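Local coordinates for putative uncharacterized protein ORP (Desulfovibrio gigas, PDB 2WFB), which probably carries a mixed molybdenum-copper sulphide cluster in its holo form and belongs to the dinitrogenase iron-molybdenum cofactor family, at residues Ile7-Glu12 against Gly18-Arg23; Phe30-Ala35 against Glu41-Gly46; Val62-Gly67 against Gln85-Lys90; Gln93-Leu98 against Val104-Asp109. All coordinates share one frame; numbering follows the deposited sequence.

Overall arrangement
From the N terminus, strand 6-11 runs into a loop that crosses the strand's end in contact 1. Contact 2 then closes the hairpin of strands 29-34 and 40-44, and strand 29-34 pairs with strand 6-11, so the two contacts share one mixed sheet. Contact 3 joins the C-terminal ends of helices 55-66 and 78-86; Leu63 reaches Ala8 and Phe30. Contact 4 sets the loop after strand 90-92 against helix 100-108, which packs on Val9 and Val33, while the Leu98 carbonyl meets the backbone N of Val20 from contact 1. The four follow one another in series, none enclosing or crossing another.

Contact 1 of 4, residues Ile7-Glu12 against Gly18-Arg23; sequences IAVTAE and GLVDPR
Asp21 and Thr10 tie the end of strand 6-11 to the loop that follows it. The touching parts, Val9 to Glu12 and Leu19 to Arg23, run at 96° to each other, so the loop passes across the end of the strand. The backbone N of Asp21 donates to Thr10 O at 2.9 Å, from well above the carbonyl plane, and Val20 CA adds a CA-H...O contact to the same oxygen.

A second bond runs the other way: Thr10 OG1 donates to Asp21 O at 2.7 Å, in the carbonyl plane. A chi1 of 56° sets this hydroxyl between the backbone N and the carbonyl carbon of its own residue, facing the loop, and the same oxygen also meets the hydroxyl of Thr73. Beside it, Thr10 CB lies 3.4 Å from Arg23 O. Val9 CG1 also touches Val20 CB at 4.0 Å, the two side chains crossing at about a right angle. Asp21 packs its CB against Ala11 and its OD2 near Glu12 CG, while OD1 takes the backbone N of Arg23 at 3.1 Å in an Asx turn; OD2 receives the backbone N of Ala28. The bent Glu12 side chain lies over the loop, its OE2 3.4 Å from Pro22 CD. One water joins Glu12 N to Leu19 O.

Glu12 OE2 and Asp21 OD1 are 4.4 Å apart, so the two acids probably disfavour each other's ionised form; the N-H groups of Arg23 and Ala28 would partly offset this, and solvent around exposed Glu12 would weaken it.

Contact 2 of 4, residues Phe30-Ala35 against Glu41-Gly46; sequences FVVVDA and EYVDNG
Phe30 and Val43 form a hydrogen-bonded pair in the antiparallel beta hairpin of strands 29-34 and 40-44. Phe30 N donates to Val43 O, and Val43 N returns an almost straight bond (175°) to Phe30 O at 2.8 Å. Val32 and Glu41 repeat the exchange, with Val32 N 2.9 Å from Glu41 O, while Val31 and Tyr42 make the non-hydrogen-bonded pair between them.

On the face bearing Phe30, Val32 and Val43, Val32 CG2 meets Val43 CG2 at 3.7 Å, and the Glu41 CG methylene rests against Val32 CB. The other face carries Val31, whose CG2 approaches the edge of the Tyr42 ring, near its plane, 4.0 Å from CD1; the two side chains cross at about a right angle.

Helix 55-66 covers the first face, bringing Ala59 and Leu63 onto Phe30 and Val62 onto Val43. Beyond the strand end, a chi1 of -168° swings Asn45 CG opposite the residue's own N and directs the amide to the Phe30 ring. There Ser48 holds OD1 and the carbonyls of Gly25 and Ala27 hold ND2. These bonds fix the amide with its plane 47° from that of the ring and Phe30 CE2 3.8 Å from Asn45 CG.

Contact 3 of 4, residues Val62-Gly67 against Gln85-Lys90; sequences VLAKSG and QAAGIK
Ile89 reaches across to Leu63 and Ala64 with the end of its longer branch. It follows Gly88, the residue at which the chain leaves the helical conformation, and its CB points at 62-67. With chi1 at -60° CG1 stands anti to the carbonyl carbon, and with chi2 at 177° the chain runs on extended through CG1, carrying CD1 to the other helix. The touch itself is made by CD1, which lies 3.9 Å from Leu63 CB and 4.3 Å from Ala64 N, so the methyl meets the base of one side chain and the backbone beside it. Alongside, Ala87 CB faces Ala64 CB at 4.0 Å, methyl to methyl.

The side chains that touch are all aliphatic, and the contact is small, burying 125 Å² in all. Further in, Leu63 and Ile89 both rest on Leu71 of strand 68-72 and on Leu84 of helix 78-86, which places the touching groups above the sheet. Near the Gly67 turn, Ser66 OG donates to Leu63 O at 3.0 Å.

Both helices terminate in Schellman motifs, with Gly67 and Gly88 at positive phi, and each leads into a strand; helix 78-86 is the connection of a beta-alpha-beta crossover between the adjacent parallel strands 68-72 and 90-92.

Contact 4 of 4, residues Gln93-Leu98 against Val104-Asp109; sequences QDLEGL and VQRFLD
Within 104-109, Arg106 carries the contact with the 93-98 loop, laying its guanidinium against Leu98 and Leu95. In this segment Val104 comes first and turns from the loop into the core, onto Ile7 and Val9. Arg106 follows, its CB directed at the loop. Bends at chi2 (-137°) and chi3 (-41°) fold the chain so that the flat group comes to lie over Leu98, with Leu98 CD1 above one face near its centre, 3.7 Å from Arg106 CZ. Leu98 CD2 reaches the same group at its NH1, 4.0 Å away, and the two side chains cross at about a right angle. Leu95 slides past in the opposite direction, its CD2 3.9 Å from Arg106 NH2. The guanidinium thus meets aliphatic methyls, a contact of van der Waals type.

Both leucines belong to a type II beta turn, Leu95 to Leu98, with Gly97 at its third position; the closing bond, Leu98 N to Leu95 O, is weak at 3.4 Å. One residue beyond Arg106, Phe107 leans onto Val70 and Leu72 of strand 68-72, and Leu108 packs on Ile7. Helix 100-108 therefore lies against strands 29-34, 6-11 and 68-72, with the loop beside it linked by backbone bonds to Thr73 and Val20.

Contact 1 of 4, residues Ile7-Glu12 against Gly18-Arg23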
# COMPACT_ATOMS: atom_id res chain seq x y z
N ILE A 7 1.59 1.02 8.29
CA ILE A 7 2.16 1.11 6.95
C ILE A 7 1.62 -0.07 6.14
O ILE A 7 1.87 -1.20 6.49
CB ILE A 7 3.69 1.07 7.00
CG1 ILE A 7 4.23 2.16 7.95
CG2 ILE A 7 4.24 1.17 5.58
CD1 ILE A 7 5.71 2.02 8.33
N ALA A 8 0.86 0.22 5.08
CA ALA A 8 0.40 -0.81 4.16
C ALA A 8 1.38 -0.93 2.99
O ALA A 8 1.84 0.06 2.45
CB ALA A 8 -0.99 -0.50 3.65
N VAL A 9 1.70 -2.15 2.61
CA VAL A 9 2.60 -2.37 1.49
C VAL A 9 1.90 -3.35 0.56
O VAL A 9 1.49 -4.41 1.01
CB VAL A 9 3.95 -2.95 1.94
CG1 VAL A 9 4.91 -3.07 0.74
CG2 VAL A 9 4.61 -2.10 3.03
N THR A 10 1.76 -2.99 -0.72
CA THR A 10 1.20 -3.91 -1.72
C THR A 10 2.03 -5.18 -1.83
O THR A 10 3.26 -5.13 -1.86
CB THR A 10 1.03 -3.27 -3.10
OG1 THR A 10 2.30 -2.74 -3.54
CG2 THR A 10 0.02 -2.13 -3.04
N ALA A 11 1.36 -6.33 -1.85
CA ALA A 11 2.04 -7.60 -1.67
C ALA A 11 1.46 -8.66 -2.59
O ALA A 11 0.29 -8.62 -2.96
CB ALA A 11 1.96 -8.04 -0.23
N GLU A 12 2.30 -9.62 -2.95
CA GLU A 12 1.92 -10.67 -3.87
C GLU A 12 1.33 -11.86 -3.11
O GLU A 12 0.82 -12.81 -3.72
CB GLU A 12 3.15 -11.03 -4.76
CG GLU A 12 3.34 -10.02 -5.92
CD GLU A 12 4.78 -9.77 -6.36
OE1 GLU A 12 5.70 -10.48 -5.92
OE2 GLU A 12 4.99 -8.86 -7.19
N GLY A 18 8.43 -11.56 1.14
CA GLY A 18 7.95 -11.56 -0.25
C GLY A 18 8.15 -10.18 -0.87
O GLY A 18 8.34 -9.22 -0.15
N LEU A 19 8.06 -10.08 -2.19
CA LEU A 19 8.31 -8.82 -2.88
C LEU A 19 7.11 -7.90 -2.83
O LEU A 19 6.00 -8.39 -2.75
CB LEU A 19 8.64 -9.07 -4.36
CG LEU A 19 9.95 -9.77 -4.70
CD1 LEU A 19 9.93 -10.08 -6.19
CD2 LEU A 19 11.14 -8.90 -4.33
N VAL A 20 7.34 -6.59 -2.90
CA VAL A 20 6.22 -5.70 -3.09
C VAL A 20 5.59 -5.93 -4.48
O VAL A 20 6.31 -6.14 -5.49
CB VAL A 20 6.50 -4.15 -2.73
CG1 VAL A 20 7.76 -3.93 -1.94
CG2 VAL A 20 6.38 -3.23 -3.89
N ASP A 21 4.27 -5.97 -4.50
CA ASP A 21 3.51 -6.06 -5.75
C ASP A 21 3.64 -4.70 -6.43
O ASP A 21 3.28 -3.71 -5.82
CB ASP A 21 2.04 -6.34 -5.41
CG ASP A 21 1.25 -6.91 -6.58
OD1 ASP A 21 1.38 -6.42 -7.72
OD2 ASP A 21 0.49 -7.88 -6.35
N PRO A 22 4.11 -4.65 -7.70
CA PRO A 22 4.18 -3.35 -8.39
C PRO A 22 2.81 -2.69 -8.59
O PRO A 22 2.75 -1.50 -8.88
CB PRO A 22 4.78 -3.68 -9.77
CG PRO A 22 5.28 -5.05 -9.67
CD PRO A 22 4.56 -5.75 -8.57
N ARG A 23 1.72 -3.43 -8.43
CA ARG A 23 0.41 -2.89 -8.72
C ARG A 23 -0.30 -2.57 -7.44
O ARG A 23 -0.02 -3.15 -6.38
CB ARG A 23 -0.40 -3.89 -9.53
CG ARG A 23 0.15 -4.05 -10.89
CD ARG A 23 -0.20 -5.40 -11.38
NE ARG A 23 -1.46 -5.30 -12.03
CZ ARG A 23 -2.33 -6.29 -12.18
NH1 ARG A 23 -2.10 -7.50 -11.69
NH2 ARG A 23 -3.44 -6.04 -12.81
O HOH W 1 4.70 -10.34 -1.59
O HOH W 2 7.12 -12.55 -3.69

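Contact 2 of 4, residues Phe30-Ala35 against Glu41-Gly46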
# COMPACT_ATOMS: atom_id res chain seq x y z
N PHE A 30 -2.23 -6.75 0.86
CA PHE A 30 -1.41 -5.73 1.53
C PHE A 30 -0.91 -6.33 2.81
O PHE A 30 -1.69 -6.88 3.58
CB PHE A 30 -2.22 -4.48 1.89
CG PHE A 30 -3.07 -3.96 0.77
CD1 PHE A 30 -2.50 -3.24 -0.26
CD2 PHE A 30 -4.43 -4.22 0.74
CE1 PHE A 30 -3.28 -2.78 -1.33
CE2 PHE A 30 -5.21 -3.76 -0.33
CZ PHE A 30 -4.63 -3.03 -1.35
N VAL A 31 0.39 -6.23 3.02
CA VAL A 31 0.95 -6.51 4.33
C VAL A 31 0.92 -5.18 5.08
O VAL A 31 1.52 -4.20 4.64
CB VAL A 31 2.39 -7.06 4.23
CG1 VAL A 31 3.03 -7.16 5.65
CG2 VAL A 31 2.40 -8.40 3.58
N VAL A 32 0.18 -5.15 6.18
CA VAL A 32 0.02 -3.95 6.99
C VAL A 32 0.87 -4.09 8.25
O VAL A 32 0.69 -5.04 9.00
CB VAL A 32 -1.44 -3.75 7.41
CG1 VAL A 32 -1.58 -2.43 8.21
CG2 VAL A 32 -2.35 -3.74 6.19
N VAL A 33 1.79 -3.16 8.48
CA VAL A 33 2.74 -3.28 9.61
C VAL A 33 2.68 -2.07 10.52
O VAL A 33 2.53 -0.93 10.06
CB VAL A 33 4.23 -3.47 9.15
CG1 VAL A 33 4.43 -4.80 8.48
CG2 VAL A 33 4.62 -2.40 8.19
N ASP A 34 2.78 -2.33 11.82
CA ASP A 34 2.85 -1.26 12.80
C ASP A 34 4.32 -0.90 12.97
O ASP A 34 5.09 -1.72 13.48
CB ASP A 34 2.29 -1.77 14.12
CG ASP A 34 2.07 -0.66 15.14
OD1 ASP A 34 2.63 0.46 15.03
OD2 ASP A 34 1.31 -0.94 16.10
N ALA A 35 4.69 0.31 12.55
CA ALA A 35 6.10 0.77 12.54
C ALA A 35 6.80 0.58 13.91
O ALA A 35 8.00 0.33 13.98
CB ALA A 35 6.20 2.20 12.07
N GLU A 41 0.03 -7.85 9.66
CA GLU A 41 -1.04 -8.74 9.22
C GLU A 41 -1.10 -8.70 7.69
O GLU A 41 -0.58 -7.77 7.08
CB GLU A 41 -2.40 -8.33 9.82
CG GLU A 41 -2.83 -6.90 9.47
CD GLU A 41 -4.28 -6.56 9.84
OE1 GLU A 41 -4.68 -5.38 9.60
OE2 GLU A 41 -5.01 -7.43 10.36
N TYR A 42 -1.72 -9.71 7.10
CA TYR A 42 -1.97 -9.73 5.67
C TYR A 42 -3.45 -9.49 5.38
O TYR A 42 -4.32 -10.19 5.91
CB TYR A 42 -1.48 -11.05 5.04
CG TYR A 42 -1.73 -11.14 3.56
CD1 TYR A 42 -0.91 -10.46 2.66
CD2 TYR A 42 -2.79 -11.88 3.05
CE1 TYR A 42 -1.13 -10.53 1.29
CE2 TYR A 42 -3.03 -11.96 1.69
CZ TYR A 42 -2.20 -11.28 0.82
OH TYR A 42 -2.44 -11.36 -0.53
N VAL A 43 -3.73 -8.48 4.58
CA VAL A 43 -5.08 -8.08 4.20
C VAL A 43 -5.29 -8.50 2.75
O VAL A 43 -4.63 -8.00 1.84
CB VAL A 43 -5.31 -6.55 4.39
CG1 VAL A 43 -6.71 -6.12 3.93
CG2 VAL A 43 -5.14 -6.16 5.85
N ASP A 44 -6.19 -9.46 2.55
CA ASP A 44 -6.50 -10.01 1.23
C ASP A 44 -7.21 -8.98 0.34
O ASP A 44 -8.12 -8.30 0.78
CB ASP A 44 -7.35 -11.29 1.38
CG ASP A 44 -7.54 -12.00 0.08
OD1 ASP A 44 -6.62 -12.71 -0.34
OD2 ASP A 44 -8.61 -11.83 -0.54
N ASN A 45 -6.79 -8.87 -0.91
CA ASN A 45 -7.38 -7.91 -1.85
C ASN A 45 -8.06 -8.61 -3.04
O ASN A 45 -8.22 -8.02 -4.13
CB ASN A 45 -6.30 -6.92 -2.36
CG ASN A 45 -6.90 -5.74 -3.09
OD1 ASN A 45 -7.90 -5.17 -2.66
ND2 ASN A 45 -6.30 -5.36 -4.22
N GLY A 46 -8.47 -9.87 -2.84
CA GLY A 46 -9.10 -10.68 -3.90
C GLY A 46 -10.33 -10.05 -4.53
O GLY A 46 -10.54 -10.16 -5.74

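Contact 3 of 4, residues Val62-Gly67 against Gln85-Lys90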
# COMPACT_ATOMS: atom_id res chain seq x y z
N VAL A 62 -10.58 -0.59 1.23
CA VAL A 62 -10.05 -1.66 2.06
C VAL A 62 -8.98 -1.11 3.05
O VAL A 62 -9.03 -1.40 4.25
CB VAL A 62 -9.52 -2.83 1.20
CG1 VAL A 62 -8.67 -3.83 2.05
CG2 VAL A 62 -10.69 -3.56 0.55
N LEU A 63 -8.04 -0.31 2.54
CA LEU A 63 -7.02 0.33 3.36
C LEU A 63 -7.54 1.33 4.40
O LEU A 63 -7.03 1.39 5.49
CB LEU A 63 -5.96 1.02 2.49
CG LEU A 63 -5.03 0.10 1.70
CD1 LEU A 63 -3.99 0.93 0.96
CD2 LEU A 63 -4.35 -0.90 2.62
N ALA A 64 -8.55 2.12 4.04
CA ALA A 64 -9.11 3.06 4.99
C ALA A 64 -9.72 2.28 6.15
O ALA A 64 -9.56 2.68 7.30
CB ALA A 64 -10.14 3.98 4.32
N LYS A 65 -10.37 1.16 5.84
CA LYS A 65 -10.93 0.24 6.86
C LYS A 65 -9.90 -0.41 7.78
O LYS A 65 -10.20 -0.69 8.94
CB LYS A 65 -11.81 -0.84 6.21
CG LYS A 65 -13.11 -0.25 5.67
CD LYS A 65 -14.00 -1.29 4.99
CE LYS A 65 -14.97 -0.62 4.01
NZ LYS A 65 -15.24 -1.49 2.80
N SER A 66 -8.69 -0.64 7.28
CA SER A 66 -7.63 -1.16 8.15
C SER A 66 -6.94 -0.06 8.98
O SER A 66 -6.11 -0.36 9.83
CB SER A 66 -6.62 -1.96 7.32
OG SER A 66 -5.78 -1.10 6.58
N GLY A 67 -7.28 1.20 8.75
CA GLY A 67 -6.65 2.32 9.45
C GLY A 67 -5.22 2.67 9.04
O GLY A 67 -4.49 3.29 9.81
N GLN A 85 -5.48 9.90 -1.13
CA GLN A 85 -5.39 11.23 -0.56
C GLN A 85 -6.65 11.53 0.25
O GLN A 85 -6.55 11.96 1.42
CB GLN A 85 -5.29 12.26 -1.66
CG GLN A 85 -3.93 12.39 -2.27
CD GLN A 85 -3.82 13.68 -3.06
OE1 GLN A 85 -2.87 14.43 -2.88
NE2 GLN A 85 -4.80 13.95 -3.93
N ALA A 86 -7.83 11.28 -0.35
CA ALA A 86 -9.12 11.46 0.33
C ALA A 86 -9.14 10.71 1.67
O ALA A 86 -9.58 11.26 2.68
CB ALA A 86 -10.30 11.02 -0.57
N ALA A 87 -8.63 9.48 1.70
CA ALA A 87 -8.57 8.72 2.96
C ALA A 87 -7.49 9.19 3.95
O ALA A 87 -7.41 8.71 5.09
CB ALA A 87 -8.47 7.22 2.67
N GLY A 88 -6.68 10.16 3.55
CA GLY A 88 -5.59 10.63 4.39
C GLY A 88 -4.35 9.75 4.37
O GLY A 88 -3.55 9.78 5.29
N ILE A 89 -4.17 8.96 3.32
CA ILE A 89 -3.03 8.00 3.24
C ILE A 89 -1.89 8.60 2.41
O ILE A 89 -2.10 9.05 1.29
CB ILE A 89 -3.53 6.66 2.67
CG1 ILE A 89 -4.62 6.09 3.58
CG2 ILE A 89 -2.37 5.65 2.43
CD1 ILE A 89 -5.27 4.77 3.11
N LYS A 90 -0.68 8.62 2.97
CA LYS A 90 0.53 9.04 2.24
C LYS A 90 1.05 7.90 1.36
O LYS A 90 1.04 6.75 1.78
CB LYS A 90 1.64 9.47 3.21
CG LYS A 90 1.52 10.88 3.73
CD LYS A 90 0.64 10.94 4.98
CE LYS A 90 0.34 12.39 5.43
NZ LYS A 90 -1.16 12.59 5.62

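Contact 4 of 4, residues Gln93-Leu98 against Val104-Asp109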
# COMPACT_ATOMS: atom_id res chain seq x y z
N GLN A 93 6.01 5.57 -3.85
CA GLN A 93 5.95 4.89 -5.16
C GLN A 93 7.29 4.28 -5.52
O GLN A 93 8.27 4.50 -4.80
CB GLN A 93 5.49 5.87 -6.25
CG GLN A 93 3.99 6.07 -6.24
CD GLN A 93 3.55 7.31 -6.98
OE1 GLN A 93 4.36 8.07 -7.50
NE2 GLN A 93 2.25 7.52 -7.03
N ASP A 94 7.32 3.50 -6.61
CA ASP A 94 8.56 3.01 -7.25
C ASP A 94 9.34 2.03 -6.39
O ASP A 94 10.57 1.98 -6.45
CB ASP A 94 9.48 4.18 -7.68
CG ASP A 94 8.77 5.22 -8.56
OD1 ASP A 94 8.15 4.84 -9.59
OD2 ASP A 94 8.82 6.43 -8.23
N LEU A 95 8.61 1.27 -5.57
CA LEU A 95 9.24 0.32 -4.64
C LEU A 95 9.29 -1.14 -5.12
O LEU A 95 9.65 -2.04 -4.35
CB LEU A 95 8.61 0.44 -3.25
CG LEU A 95 8.85 1.82 -2.63
CD1 LEU A 95 7.82 2.13 -1.57
CD2 LEU A 95 10.26 1.95 -2.06
N GLU A 96 8.96 -1.38 -6.39
CA GLU A 96 9.04 -2.72 -6.95
C GLU A 96 10.50 -3.19 -6.97
O GLU A 96 11.44 -2.39 -7.15
CB GLU A 96 8.35 -2.80 -8.32
CG GLU A 96 9.05 -2.03 -9.46
CD GLU A 96 8.70 -0.53 -9.58
OE1 GLU A 96 7.99 0.07 -8.74
OE2 GLU A 96 9.13 0.07 -10.58
N GLY A 97 10.67 -4.49 -6.71
CA GLY A 97 11.99 -5.10 -6.70
C GLY A 97 12.50 -5.26 -5.28
O GLY A 97 13.50 -5.95 -5.05
N LEU A 98 11.83 -4.60 -4.33
CA LEU A 98 12.16 -4.70 -2.89
C LEU A 98 11.26 -5.73 -2.24
O LEU A 98 10.13 -5.98 -2.73
CB LEU A 98 11.97 -3.34 -2.21
CG LEU A 98 12.90 -2.20 -2.57
CD1 LEU A 98 12.56 -0.93 -1.78
CD2 LEU A 98 14.35 -2.59 -2.30
N VAL A 104 9.60 -1.16 3.90
CA VAL A 104 9.23 -0.51 5.15
C VAL A 104 10.49 0.09 5.76
O VAL A 104 10.47 1.26 6.16
CB VAL A 104 8.56 -1.48 6.14
CG1 VAL A 104 8.51 -0.84 7.51
CG2 VAL A 104 7.15 -1.84 5.67
N GLN A 105 11.58 -0.68 5.77
CA GLN A 105 12.88 -0.16 6.25
C GLN A 105 13.38 1.06 5.49
O GLN A 105 13.80 2.03 6.13
CB GLN A 105 13.96 -1.26 6.33
CG GLN A 105 15.24 -0.84 7.07
CD GLN A 105 15.00 -0.55 8.56
OE1 GLN A 105 15.00 0.61 9.00
NE2 GLN A 105 14.77 -1.61 9.33
N ARG A 106 13.33 1.06 4.14
CA ARG A 106 13.72 2.28 3.36
C ARG A 106 12.80 3.46 3.66
O ARG A 106 13.27 4.59 3.74
CB ARG A 106 13.70 2.09 1.84
CG ARG A 106 14.69 1.08 1.30
CD ARG A 106 15.44 1.53 0.03
NE ARG A 106 14.63 2.23 -0.96
CZ ARG A 106 14.75 2.06 -2.28
NH1 ARG A 106 15.63 1.18 -2.78
NH2 ARG A 106 13.98 2.75 -3.12
N PHE A 107 11.50 3.20 3.79
CA PHE A 107 10.55 4.24 4.17
C PHE A 107 10.91 4.85 5.54
O PHE A 107 11.01 6.06 5.65
CB PHE A 107 9.09 3.77 4.20
CG PHE A 107 8.17 4.77 4.84
CD1 PHE A 107 7.86 5.96 4.19
CD2 PHE A 107 7.65 4.56 6.11
CE1 PHE A 107 7.04 6.93 4.79
CE2 PHE A 107 6.83 5.51 6.72
CZ PHE A 107 6.53 6.69 6.05
N LEU A 108 11.08 4.01 6.56
CA LEU A 108 11.46 4.47 7.91
C LEU A 108 12.79 5.23 7.98
O LEU A 108 12.97 6.15 8.80
CB LEU A 108 11.46 3.32 8.91
CG LEU A 108 10.08 2.67 9.06
CD1 LEU A 108 10.18 1.49 9.98
CD2 LEU A 108 9.01 3.66 9.53
N ASP A 109 13.72 4.83 7.11
CA ASP A 109 15.03 5.46 7.03
C ASP A 109 14.99 6.79 6.26
O ASP A 109 16.02 7.37 6.05
CB ASP A 109 16.04 4.50 6.36
CG ASP A 109 16.42 3.32 7.26
OD1 ASP A 109 16.02 3.31 8.45
OD2 ASP A 109 17.14 2.39 6.79